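Local coordinates for protein branched-chain amino acid aminotransferase (Thermoproteus uzoniensis, PDB 5CE8) that catalyses, as a pyridoxal-phosphate enzyme, amino-group transfer between branched-chain amino acids, probably leucine, isoleucine and valine, and 2-oxoglutarate, at residues Gly165-Leu168 with Asn169-Met172; Met64-Leu67 with Leu68-Ala71; Arg289-Leu293 with Gly294-Lys298; Arg225-Val228 with Ile229-Gly233; Tyr136-Val139 with Glu140-Ala144. All blocks are in the same frame, centred on the assembly; numbering follows the deposited sequence.

Contact 1. Residues Gly165-Leu168 with Asn169-Met172; sequences GIYL and NSIM. With PLP (pyridoxal-5'-phosphate), chain D.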
# COMPACT_ATOMS: atom_id res chain seq x y z
N GLY A 165 15.71 18.66 -0.43
CA GLY A 165 15.70 17.45 -1.22
C GLY A 165 14.31 16.93 -1.56
O GLY A 165 14.10 16.51 -2.63
N ILE A 166 13.35 17.13 -0.65
CA ILE A 166 11.87 16.79 -0.92
C ILE A 166 11.31 17.45 -2.16
O ILE A 166 10.44 16.87 -2.79
CB ILE A 166 10.95 17.23 0.23
CG1 ILE A 166 11.36 16.55 1.51
CG2 ILE A 166 9.46 16.97 -0.00
CD1 ILE A 166 10.71 17.16 2.67
N TYR A 167 11.75 18.67 -2.50
CA TYR A 167 11.09 19.48 -3.59
C TYR A 167 11.33 19.01 -5.09
O TYR A 167 10.73 19.57 -6.05
CB TYR A 167 11.27 21.01 -3.31
CG TYR A 167 10.46 21.35 -2.13
CD1 TYR A 167 10.90 20.98 -0.92
CD2 TYR A 167 9.19 21.91 -2.23
CE1 TYR A 167 10.12 21.03 0.17
CE2 TYR A 167 8.41 22.09 -1.06
CZ TYR A 167 8.92 21.61 0.14
OH TYR A 167 8.33 21.71 1.38
N LEU A 168 12.17 18.00 -5.30
CA LEU A 168 12.26 17.32 -6.55
C LEU A 168 10.89 16.70 -6.97
O LEU A 168 10.38 16.86 -8.14
CB LEU A 168 13.42 16.29 -6.53
CG LEU A 168 13.46 15.33 -7.78
CD1 LEU A 168 13.85 16.18 -8.96
CD2 LEU A 168 14.46 14.20 -7.83
N ASN A 169 10.24 16.14 -5.98
CA ASN A 169 8.81 15.68 -6.10
C ASN A 169 7.82 16.82 -6.47
O ASN A 169 6.96 16.67 -7.45
CB ASN A 169 8.48 14.98 -4.76
CG ASN A 169 7.01 14.55 -4.63
OD1 ASN A 169 6.25 15.07 -3.79
ND2 ASN A 169 6.69 13.52 -5.31
N SER A 170 7.96 17.97 -5.75
CA SER A 170 7.19 19.16 -6.04
C SER A 170 7.50 19.70 -7.45
O SER A 170 6.57 20.11 -8.13
CB SER A 170 7.34 20.28 -4.99
OG SER A 170 6.72 19.90 -3.78
N ILE A 171 8.78 19.69 -7.90
CA ILE A 171 9.09 20.10 -9.24
C ILE A 171 8.48 19.15 -10.27
O ILE A 171 7.87 19.56 -11.25
CB ILE A 171 10.59 20.20 -9.47
CG1 ILE A 171 11.16 21.40 -8.74
CG2 ILE A 171 10.89 20.32 -10.94
CD1 ILE A 171 12.62 21.45 -8.69
N MET A 172 8.65 17.86 -10.06
CA MET A 172 7.96 16.87 -10.93
C MET A 172 6.49 17.27 -11.08
O MET A 172 5.99 17.41 -12.21
CB MET A 172 8.00 15.43 -10.37
CG MET A 172 9.31 14.74 -10.28
SD MET A 172 10.30 14.57 -11.76
CE MET A 172 11.14 16.16 -11.75
N1 PLP D . 3.10 23.22 1.00
C2 PLP D . 4.37 22.86 0.84
C2A PLP D . 4.73 21.54 0.24
C3 PLP D . 5.45 23.79 1.15
O3 PLP D . 6.77 23.44 0.89
C4 PLP D . 5.09 25.12 1.71
C4A PLP D . 6.12 26.17 2.09
C5 PLP D . 3.63 25.38 1.87
C6 PLP D . 2.71 24.36 1.48
C5A PLP D . 3.03 26.68 2.34
O4P PLP D . 3.52 27.06 3.57
P PLP D . 3.45 28.58 3.98
O1P PLP D . 4.22 29.45 2.93
O2P PLP D . 2.03 28.89 4.22
O3P PLP D . 4.25 28.77 5.24
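Backbone bonds tie Tyr167 and Leu168 to the turn that follows in helix 167-179. Ile171 N donates to Tyr167 O at 2.7 Å, and Met172 N reaches Leu168 O at 2.8 Å. The join to the preceding 3-10 turn is longer, with Asn169 N 3.3 Å from Ile166 O.

Leu168 and Met172 make the apolar side-chain contact, running side by side in the same direction. Met172 is bent at both chi2 and chi3, which folds its methyl back until CE lies 3.9 Å from Leu168 CD1, while CG rests 3.2 Å from Leu168 O.

The polar side chains find their partners outside the segment. Ser170 OG comes to 3.5 Å from Tyr167 CD2, obliquely to the ring, but its hydrogen bond goes to Ser198 O. Asn169 spreads its amide between loop backbone of its own chain and Met156 O of the second subunit: OD1 accepts from Val152 N, and ND2 bonds to Arg150 O as well as to that methionine carbonyl. The Tyr167 ring, packed edge-to-face with Phe43, points its hydroxyl at the cofactor. Tyr167 OH and O3 of pyridoxal phosphate form a very short hydrogen bond of 2.4 Å whose donor is not settled, and since O3 also crowds the ring its exact place is doubtful.

With CG beside its backbone N (chi1 -69°), Tyr167 leaves the backbone toward the cofactor and is one of the residues that bind it. A buried turn of this helix, tied to a neighbouring subunit, thus positions the phenol against the cofactor's O3.

Contact 2. Residues Met64-Leu67 with Leu68-Ala71; sequences MERL and LRSA. With PLP (pyridoxal-5'-phosphate), chain D.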
# COMPACT_ATOMS: atom_id res chain seq x y z
N MET A 64 10.90 31.62 11.18
CA MET A 64 12.15 31.21 11.73
C MET A 64 12.06 30.08 12.75
O MET A 64 12.93 29.20 12.75
CB MET A 64 12.93 32.37 12.26
CG MET A 64 13.30 33.42 11.12
SD MET A 64 14.10 32.60 9.73
CE MET A 64 14.55 34.05 8.78
N GLU A 65 11.05 30.06 13.60
CA GLU A 65 10.88 28.89 14.48
C GLU A 65 10.73 27.61 13.66
O GLU A 65 11.27 26.59 13.99
CB GLU A 65 9.74 29.17 15.45
CG GLU A 65 10.20 30.23 16.49
CD GLU A 65 9.26 30.45 17.67
OE1 GLU A 65 8.15 29.84 17.68
OE2 GLU A 65 9.64 31.24 18.62
N ARG A 66 9.98 27.69 12.56
CA ARG A 66 9.72 26.53 11.73
C ARG A 66 11.00 26.09 10.97
O ARG A 66 11.20 24.88 10.84
CB ARG A 66 8.54 26.73 10.72
CG ARG A 66 8.25 25.50 9.97
CD ARG A 66 7.09 25.62 9.00
NE ARG A 66 7.36 26.54 7.91
CZ ARG A 66 6.42 26.95 7.02
NH1 ARG A 66 5.18 26.51 7.10
NH2 ARG A 66 6.75 27.78 6.02
N LEU A 67 11.84 27.03 10.51
CA LEU A 67 13.17 26.66 9.93
C LEU A 67 13.96 25.70 10.85
O LEU A 67 14.59 24.71 10.39
CB LEU A 67 14.06 27.92 9.68
CG LEU A 67 15.27 27.79 8.73
CD1 LEU A 67 14.88 27.76 7.23
CD2 LEU A 67 16.32 28.83 8.95
N LEU A 68 14.10 26.17 12.08
CA LEU A 68 14.72 25.43 13.17
C LEU A 68 14.06 24.04 13.44
O LEU A 68 14.79 23.07 13.70
CB LEU A 68 14.67 26.28 14.44
CG LEU A 68 15.91 27.12 14.77
CD1 LEU A 68 16.56 27.60 13.52
CD2 LEU A 68 15.57 28.24 15.72
N ARG A 69 12.70 23.95 13.42
CA ARG A 69 12.01 22.64 13.60
C ARG A 69 12.38 21.82 12.38
O ARG A 69 12.72 20.66 12.54
CB ARG A 69 10.51 22.74 13.75
CG ARG A 69 10.11 23.35 15.10
CD ARG A 69 8.66 22.96 15.49
NE ARG A 69 7.78 23.54 14.50
CZ ARG A 69 7.47 24.82 14.42
NH1 ARG A 69 7.93 25.74 15.29
NH2 ARG A 69 6.72 25.21 13.45
N SER A 70 12.35 22.40 11.18
CA SER A 70 12.76 21.68 9.92
C SER A 70 14.11 21.08 10.03
O SER A 70 14.28 19.91 9.70
CB SER A 70 12.64 22.54 8.70
OG SER A 70 11.23 22.60 8.32
N ALA A 71 15.07 21.84 10.56
CA ALA A 71 16.43 21.32 10.75
C ALA A 71 16.51 20.14 11.77
O ALA A 71 17.17 19.13 11.57
CB ALA A 71 17.39 22.46 11.24
N1 PLP D . 3.10 23.22 1.00
C2 PLP D . 4.37 22.86 0.84
C2A PLP D . 4.73 21.54 0.24
C3 PLP D . 5.45 23.79 1.15
O3 PLP D . 6.77 23.44 0.89
C4 PLP D . 5.09 25.12 1.71
C4A PLP D . 6.12 26.17 2.09
C5 PLP D . 3.63 25.38 1.87
C6 PLP D . 2.71 24.36 1.48
C5A PLP D . 3.03 26.68 2.34
O4P PLP D . 3.52 27.06 3.57
P PLP D . 3.45 28.58 3.98
O1P PLP D . 4.22 29.45 2.93
O2P PLP D . 2.03 28.89 4.22
O3P PLP D . 4.25 28.77 5.24
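Arg69 folds back along helix 60-74 and lays one face of its guanidinium over Arg66, whose CA stands 3.6 Å above the plane, displaced toward the rim. Arg69 NH2 lies 3.6 Å from Arg66 CB, and Arg69 NH1 is 3.9 Å from Glu65 CB. The bend at chi3 (-64°) turns the group back over the preceding turn. The two arginine side chains cross at about a right angle. Glu65 OE1 stays 4.8 Å from Arg69 NH1, too far for their charged atoms to touch. Arg69 also packs on Ala251 of a third subunit.

Arg66 leads to the cofactor instead. Its CG is anti to the backbone N (chi1 -176°), and the chain carries the guanidinium to the phosphate of pyridoxal phosphate. There O3P sits at the guanidinium edge, gripped by Arg66 NH2 at 2.8 Å and more weakly by NH1 at 3.1 Å. NE makes a salt bridge to Glu44 and NH1 also donates to Glu221 O, which together restrain the rotation of the plane.

One turn further on, Ser70 N bonds to Arg66 O at 2.8 Å, and Ser70 OG pairs with Lys162 N. Leu67 packs against strand 41-50.

The phosphate, Glu44 and Glu221 O share the N-H groups of one buried guanidinium. Such a network keeps the arginine in a set orientation for the phosphate, with Glu44 probably balancing part of its charge.

Contact 3. Residues Arg289-Leu293 with Gly294-Lys298; sequences RRIVL and GKEEK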
# COMPACT_ATOMS: atom_id res chain seq x y z
N ARG A 289 -5.65 39.89 3.18
CA ARG A 289 -5.07 41.14 2.62
C ARG A 289 -5.01 42.29 3.65
O ARG A 289 -4.00 42.98 3.77
CB ARG A 289 -5.74 41.58 1.29
N ARG A 290 -6.09 42.44 4.40
CA ARG A 290 -6.21 43.45 5.43
C ARG A 290 -5.32 43.11 6.58
O ARG A 290 -4.76 43.99 7.21
CB ARG A 290 -7.67 43.58 5.92
CG ARG A 290 -8.69 44.13 4.92
CD ARG A 290 -10.12 44.18 5.46
NE ARG A 290 -10.07 44.79 6.79
CZ ARG A 290 -10.01 46.11 7.04
NH1 ARG A 290 -10.00 47.02 6.08
NH2 ARG A 290 -9.99 46.53 8.31
N ILE A 291 -5.17 41.83 6.88
CA ILE A 291 -4.23 41.46 7.95
C ILE A 291 -2.79 41.82 7.60
O ILE A 291 -2.05 42.40 8.43
CB ILE A 291 -4.35 39.99 8.31
CG1 ILE A 291 -5.67 39.74 9.07
CG2 ILE A 291 -3.08 39.43 8.96
CD1 ILE A 291 -6.10 38.26 9.08
N VAL A 292 -2.36 41.44 6.42
CA VAL A 292 -0.95 41.63 6.08
C VAL A 292 -0.60 43.17 5.85
O VAL A 292 0.59 43.59 5.96
CB VAL A 292 -0.56 40.71 4.91
CG1 VAL A 292 -0.81 39.22 5.30
CG2 VAL A 292 -1.21 41.09 3.61
N LEU A 293 -1.60 43.99 5.55
CA LEU A 293 -1.39 45.43 5.43
C LEU A 293 -1.48 46.21 6.73
O LEU A 293 -1.31 47.41 6.72
CB LEU A 293 -2.35 46.02 4.41
CG LEU A 293 -2.16 45.41 3.04
CD1 LEU A 293 -3.30 45.91 2.15
CD2 LEU A 293 -0.77 45.71 2.41
N GLY A 294 -1.68 45.52 7.86
CA GLY A 294 -1.81 46.16 9.16
C GLY A 294 -3.18 46.78 9.47
O GLY A 294 -3.28 47.56 10.41
N LYS A 295 -4.22 46.44 8.72
CA LYS A 295 -5.58 46.96 8.94
C LYS A 295 -6.45 46.09 9.92
O LYS A 295 -7.63 46.39 10.13
CB LYS A 295 -6.27 47.06 7.60
CG LYS A 295 -5.44 47.73 6.51
CD LYS A 295 -6.28 48.01 5.28
CE LYS A 295 -5.61 49.07 4.42
NZ LYS A 295 -5.88 48.83 2.97
N GLU A 296 -5.87 45.05 10.53
CA GLU A 296 -6.58 44.22 11.56
C GLU A 296 -5.80 44.29 12.85
O GLU A 296 -4.74 43.68 12.98
CB GLU A 296 -6.81 42.79 11.08
CG GLU A 296 -7.83 42.67 9.93
CD GLU A 296 -9.29 42.99 10.31
OE1 GLU A 296 -9.57 43.09 11.53
OE2 GLU A 296 -10.15 43.18 9.42
N GLU A 297 -6.32 45.06 13.82
CA GLU A 297 -5.53 45.42 15.00
C GLU A 297 -5.21 44.23 15.83
O GLU A 297 -4.15 44.20 16.40
CB GLU A 297 -6.20 46.50 15.94
CG GLU A 297 -5.49 46.58 17.36
CD GLU A 297 -5.87 47.84 18.20
OE1 GLU A 297 -6.69 48.59 17.67
OE2 GLU A 297 -5.26 48.09 19.30
N LYS A 298 -6.09 43.22 15.84
CA LYS A 298 -5.82 42.00 16.67
C LYS A 298 -4.55 41.31 16.13
O LYS A 298 -3.91 40.54 16.87
CB LYS A 298 -6.95 40.93 16.59
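The guanidinium of Arg290 carries Lys295 CB on one face, 3.7 Å above the plane and offset toward the rim, and meets Glu296 OE2 at its edge. That carboxylate oxygen lies in the guanidinium plane, and Glu296 OE2 takes a nearly straight hydrogen bond from Arg290 NE (3.1 Å, 170°), part of a salt bridge. Seen from the glutamate, the donor arrives on the anti side but tilted out of the carboxylate plane, and the two flat groups stand 79° apart. Glu296 is bent at chi2, which folds the acid back toward the helix and leaves its CG 3.7 Å from Ile291 CG1.

Beneath these side chains helix 279-292 ends in a Schellman motif. Lys295 N bonds to Arg290 O at 2.9 Å, and Gly294 N to Ile291 O at 3.2 Å. Gly294 provides the positive phi (80°) the reversal needs, a conformation that favours glycine.

Leu293 and Lys295 then lie alongside each other across the glycine, Leu293 CD1 being 4.0 Å from Lys295 NZ. Ile291 packs against Phe58 of strand 55-58 and against Tyr299 and Trp302, and Leu293 O accepts from Asn51 ND2.

Contact 4. Residues Arg225-Val228 with Ile229-Gly233; sequences RETV and ISIAG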
# COMPACT_ATOMS: atom_id res chain seq x y z
N ARG A 225 -1.78 28.51 5.95
CA ARG A 225 -2.83 27.53 6.39
C ARG A 225 -3.27 27.84 7.81
O ARG A 225 -4.50 27.94 8.07
CB ARG A 225 -2.32 26.12 6.19
CG ARG A 225 -3.21 25.00 6.79
CD ARG A 225 -2.47 23.72 6.73
NE ARG A 225 -3.32 22.58 7.11
CZ ARG A 225 -3.53 22.17 8.34
NH1 ARG A 225 -2.97 22.77 9.40
NH2 ARG A 225 -4.39 21.18 8.50
N GLU A 226 -2.29 28.04 8.71
CA GLU A 226 -2.57 28.32 10.05
C GLU A 226 -3.31 29.67 10.15
O GLU A 226 -4.36 29.79 10.84
CB GLU A 226 -1.30 28.35 10.88
CG GLU A 226 -1.52 28.35 12.40
CD GLU A 226 -0.23 28.49 13.18
OE1 GLU A 226 0.72 27.65 12.97
OE2 GLU A 226 -0.17 29.39 14.02
N THR A 227 -2.83 30.68 9.44
CA THR A 227 -3.60 31.96 9.40
C THR A 227 -5.07 31.78 8.98
O THR A 227 -5.99 32.37 9.61
CB THR A 227 -2.81 32.97 8.52
OG1 THR A 227 -1.48 33.04 9.07
CG2 THR A 227 -3.42 34.25 8.50
N VAL A 228 -5.25 31.08 7.86
CA VAL A 228 -6.59 30.79 7.34
C VAL A 228 -7.46 30.13 8.45
O VAL A 228 -8.67 30.47 8.62
CB VAL A 228 -6.53 29.97 6.08
CG1 VAL A 228 -7.88 29.32 5.71
CG2 VAL A 228 -6.06 30.86 4.88
N ILE A 229 -6.83 29.24 9.23
CA ILE A 229 -7.61 28.53 10.25
C ILE A 229 -8.02 29.62 11.31
O ILE A 229 -9.16 29.67 11.67
CB ILE A 229 -6.87 27.27 10.78
CG1 ILE A 229 -6.92 26.17 9.76
CG2 ILE A 229 -7.42 26.83 12.10
CD1 ILE A 229 -5.86 25.10 9.92
N SER A 230 -7.13 30.51 11.75
CA SER A 230 -7.50 31.63 12.68
C SER A 230 -8.56 32.53 12.09
O SER A 230 -9.52 32.96 12.77
CB SER A 230 -6.25 32.44 12.91
OG SER A 230 -5.32 31.59 13.61
N ILE A 231 -8.41 32.84 10.81
CA ILE A 231 -9.40 33.75 10.17
C ILE A 231 -10.74 33.01 10.19
O ILE A 231 -11.76 33.63 10.53
CB ILE A 231 -9.00 34.06 8.72
CG1 ILE A 231 -7.86 35.12 8.70
CG2 ILE A 231 -10.16 34.54 7.90
CD1 ILE A 231 -7.15 35.10 7.37
N ALA A 232 -10.77 31.76 9.80
CA ALA A 232 -12.11 31.05 9.85
C ALA A 232 -12.80 31.15 11.21
O ALA A 232 -14.01 31.26 11.29
CB ALA A 232 -12.02 29.61 9.45
N GLY A 233 -12.04 31.04 12.29
CA GLY A 233 -12.60 31.16 13.63
C GLY A 233 -13.15 32.57 13.88
O GLY A 233 -14.30 32.78 14.34
O HOH W 1 -2.39 31.42 13.33
O HOH W 2 -4.63 28.41 13.14
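In Arg225 CG turns away from the backbone N (chi1 172°) and the chain runs extended to NE, whereas Ile229 keeps CG1 beside its own N (chi1 -75°); these choices make the two side chains travel together in one direction. Ile229 CD1 consequently lies over one face of the guanidinium, 3.7 Å from Arg225 NH1 and displaced toward the rim. The charged end is engaged further on, NH2 forming a salt bridge with Glu241 and a hydrogen bond to Pro213 O.

Both segments belong to helix 223-235, the crossover helix of a beta-alpha-beta unit between strands 209-212 and 239-241. Its i to i+4 bonds are regular here; Ile231 N to Thr227 O and Ala232 N to Val228 O both measure 2.7 Å. Thr227 CG2 touches Ile231 CD1 at 4.0 Å on the side that packs against helix 279-292, while Thr227 OG1 bonds to Ile223 O and Arg59.

Two waters join Ser230 to Glu226. One molecule links Ser230 OG, at 2.9 Å, to Glu226 OE2, at 3.1 Å, and donates to the carboxylate. A second donates to Glu226 O at 2.7 Å and makes a longer bond with Ser230 OG. Glu226 OE2 also forms a salt bridge with Arg59.

Contact 5. Residues Tyr136-Val139 with Glu140-Ala144; sequences YLKV and EGVRA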
# COMPACT_ATOMS: atom_id res chain seq x y z
N TYR A 136 2.41 35.05 -7.37
CA TYR A 136 2.84 33.66 -7.81
C TYR A 136 1.80 32.91 -8.68
O TYR A 136 2.16 32.09 -9.55
CB TYR A 136 3.15 32.74 -6.59
CG TYR A 136 3.85 31.41 -6.90
CD1 TYR A 136 5.00 31.39 -7.70
CD2 TYR A 136 3.42 30.19 -6.35
CE1 TYR A 136 5.70 30.21 -7.97
CE2 TYR A 136 4.10 28.97 -6.64
CZ TYR A 136 5.25 29.00 -7.43
OH TYR A 136 5.98 27.86 -7.74
N LEU A 137 0.52 33.16 -8.40
CA LEU A 137 -0.56 32.60 -9.18
C LEU A 137 -1.54 33.69 -9.51
O LEU A 137 -1.74 34.60 -8.69
CB LEU A 137 -1.26 31.51 -8.37
CG LEU A 137 -0.46 30.30 -7.92
CD1 LEU A 137 -1.28 29.32 -7.05
CD2 LEU A 137 0.18 29.58 -9.13
N LYS A 138 -2.23 33.54 -10.65
CA LYS A 138 -3.32 34.44 -11.09
C LYS A 138 -4.29 34.80 -9.93
O LYS A 138 -4.78 33.92 -9.25
CB LYS A 138 -4.15 33.86 -12.26
CG LYS A 138 -3.53 33.04 -13.40
CD LYS A 138 -4.64 32.69 -14.45
CE LYS A 138 -4.26 31.66 -15.54
NZ LYS A 138 -5.10 30.42 -15.82
N VAL A 139 -4.55 36.09 -9.70
CA VAL A 139 -5.40 36.50 -8.52
C VAL A 139 -6.85 36.04 -8.71
O VAL A 139 -7.56 35.56 -7.74
CB VAL A 139 -5.33 38.03 -8.22
CG1 VAL A 139 -5.70 38.91 -9.45
CG2 VAL A 139 -6.23 38.37 -7.02
N GLU A 140 -7.29 36.15 -9.95
CA GLU A 140 -8.67 35.76 -10.31
C GLU A 140 -8.94 34.27 -10.30
O GLU A 140 -10.08 33.91 -10.48
CB GLU A 140 -9.13 36.37 -11.65
CG GLU A 140 -8.50 35.80 -12.90
CD GLU A 140 -7.03 36.12 -13.01
OE1 GLU A 140 -6.56 37.02 -12.26
OE2 GLU A 140 -6.36 35.48 -13.85
N GLY A 141 -7.93 33.42 -10.11
CA GLY A 141 -8.10 31.97 -10.07
C GLY A 141 -7.26 31.19 -11.07
O GLY A 141 -6.93 31.66 -12.13
N VAL A 142 -6.92 30.01 -10.73
CA VAL A 142 -6.06 29.16 -11.53
C VAL A 142 -6.73 27.82 -11.86
O VAL A 142 -7.68 27.47 -11.26
CB VAL A 142 -4.79 28.86 -10.76
CG1 VAL A 142 -3.90 30.13 -10.57
CG2 VAL A 142 -5.07 28.18 -9.48
N ARG A 143 -6.25 27.14 -12.89
CA ARG A 143 -6.81 25.87 -13.34
C ARG A 143 -5.79 24.90 -12.83
O ARG A 143 -4.57 25.11 -13.00
CB ARG A 143 -6.92 25.88 -14.87
CG ARG A 143 -7.83 26.98 -15.41
CD ARG A 143 -8.09 26.90 -16.88
NE ARG A 143 -6.90 27.33 -17.57
CZ ARG A 143 -5.91 26.55 -18.05
NH1 ARG A 143 -5.95 25.22 -18.00
NH2 ARG A 143 -4.86 27.14 -18.58
N ALA A 144 -6.28 23.85 -12.19
CA ALA A 144 -5.44 22.84 -11.63
C ALA A 144 -5.69 21.43 -12.18
O ALA A 144 -6.75 21.13 -12.71
CB ALA A 144 -5.58 22.91 -10.11
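Lys138 runs across Glu140 and past Gly141 O before its tip reaches the start of strand 142-146. At its root, Lys138 CB lies 3.2 Å from Glu140 OE2 and 3.5 Å from Gly141 O. CG also passes both oxygens, and Val142 CG1 is slightly farther from Lys138 CG at 4.1 Å. CD comes close to the same pair, Lys138 CD standing 3.3 Å from Glu140 OE2 and 3.4 Å from Gly141 O; the aliphatic part of the lysine runs past a carboxylate and a carbonyl oxygen. The chain then bends at chi4, and Lys138 NZ ends 4.0 Å from Arg143 NE, obliquely to the guanidinium. Two like charges face each other there, but NZ forms a salt bridge with Asp183, which probably offsets the repulsion, and Arg143 NH2 is bonded to Gly181 O.

Glu140 reaches the lysine through a tight conformation. CG sits between the backbone N and the carbonyl carbon (chi1 72°), and a bend at chi2 brings the acid back beside Lys138 CB; its charge stays well short of the amine, Glu140 OE2 being 5.6 Å from Lys138 NZ. The backbone beneath is a type I beta turn from Lys138 to Gly141, closed by a weak bond from Gly141 N to Lys138 O. Gly141 leaves it with a phi of 123°, at backbone angles that call for glycine.

On the buried side, Leu137 CB meets Val142 CG1, and both side chains pack on Thr265. The turn leads from the loop after strand 125-132 into strand 142-146, which lies in the mixed sheet between the parallel strands 184-188 and 265-270.

Along the chain the order is contact 2, contact 5, contact 1, contact 4 and contact 3. Contacts 1 and 2, with centres about 19 Å apart, do not touch each other but both reach pyridoxal phosphate: helix 167-179 meets its ring oxygen O3 and helix 60-74 its phosphate, so two helices distant in sequence hold the cofactor. Contact 5 opens strand 142-146, which the chain follows with helix 167-179 in one beta-alpha-beta unit. Contacts 3 and 4, about 14 Å apart between centres, join directly where Ile291 CD1 packs on Ile231 CG1 at 3.6 Å, pairing helices 279-292 and 223-235. These two lie across the chain's centre from contact 1.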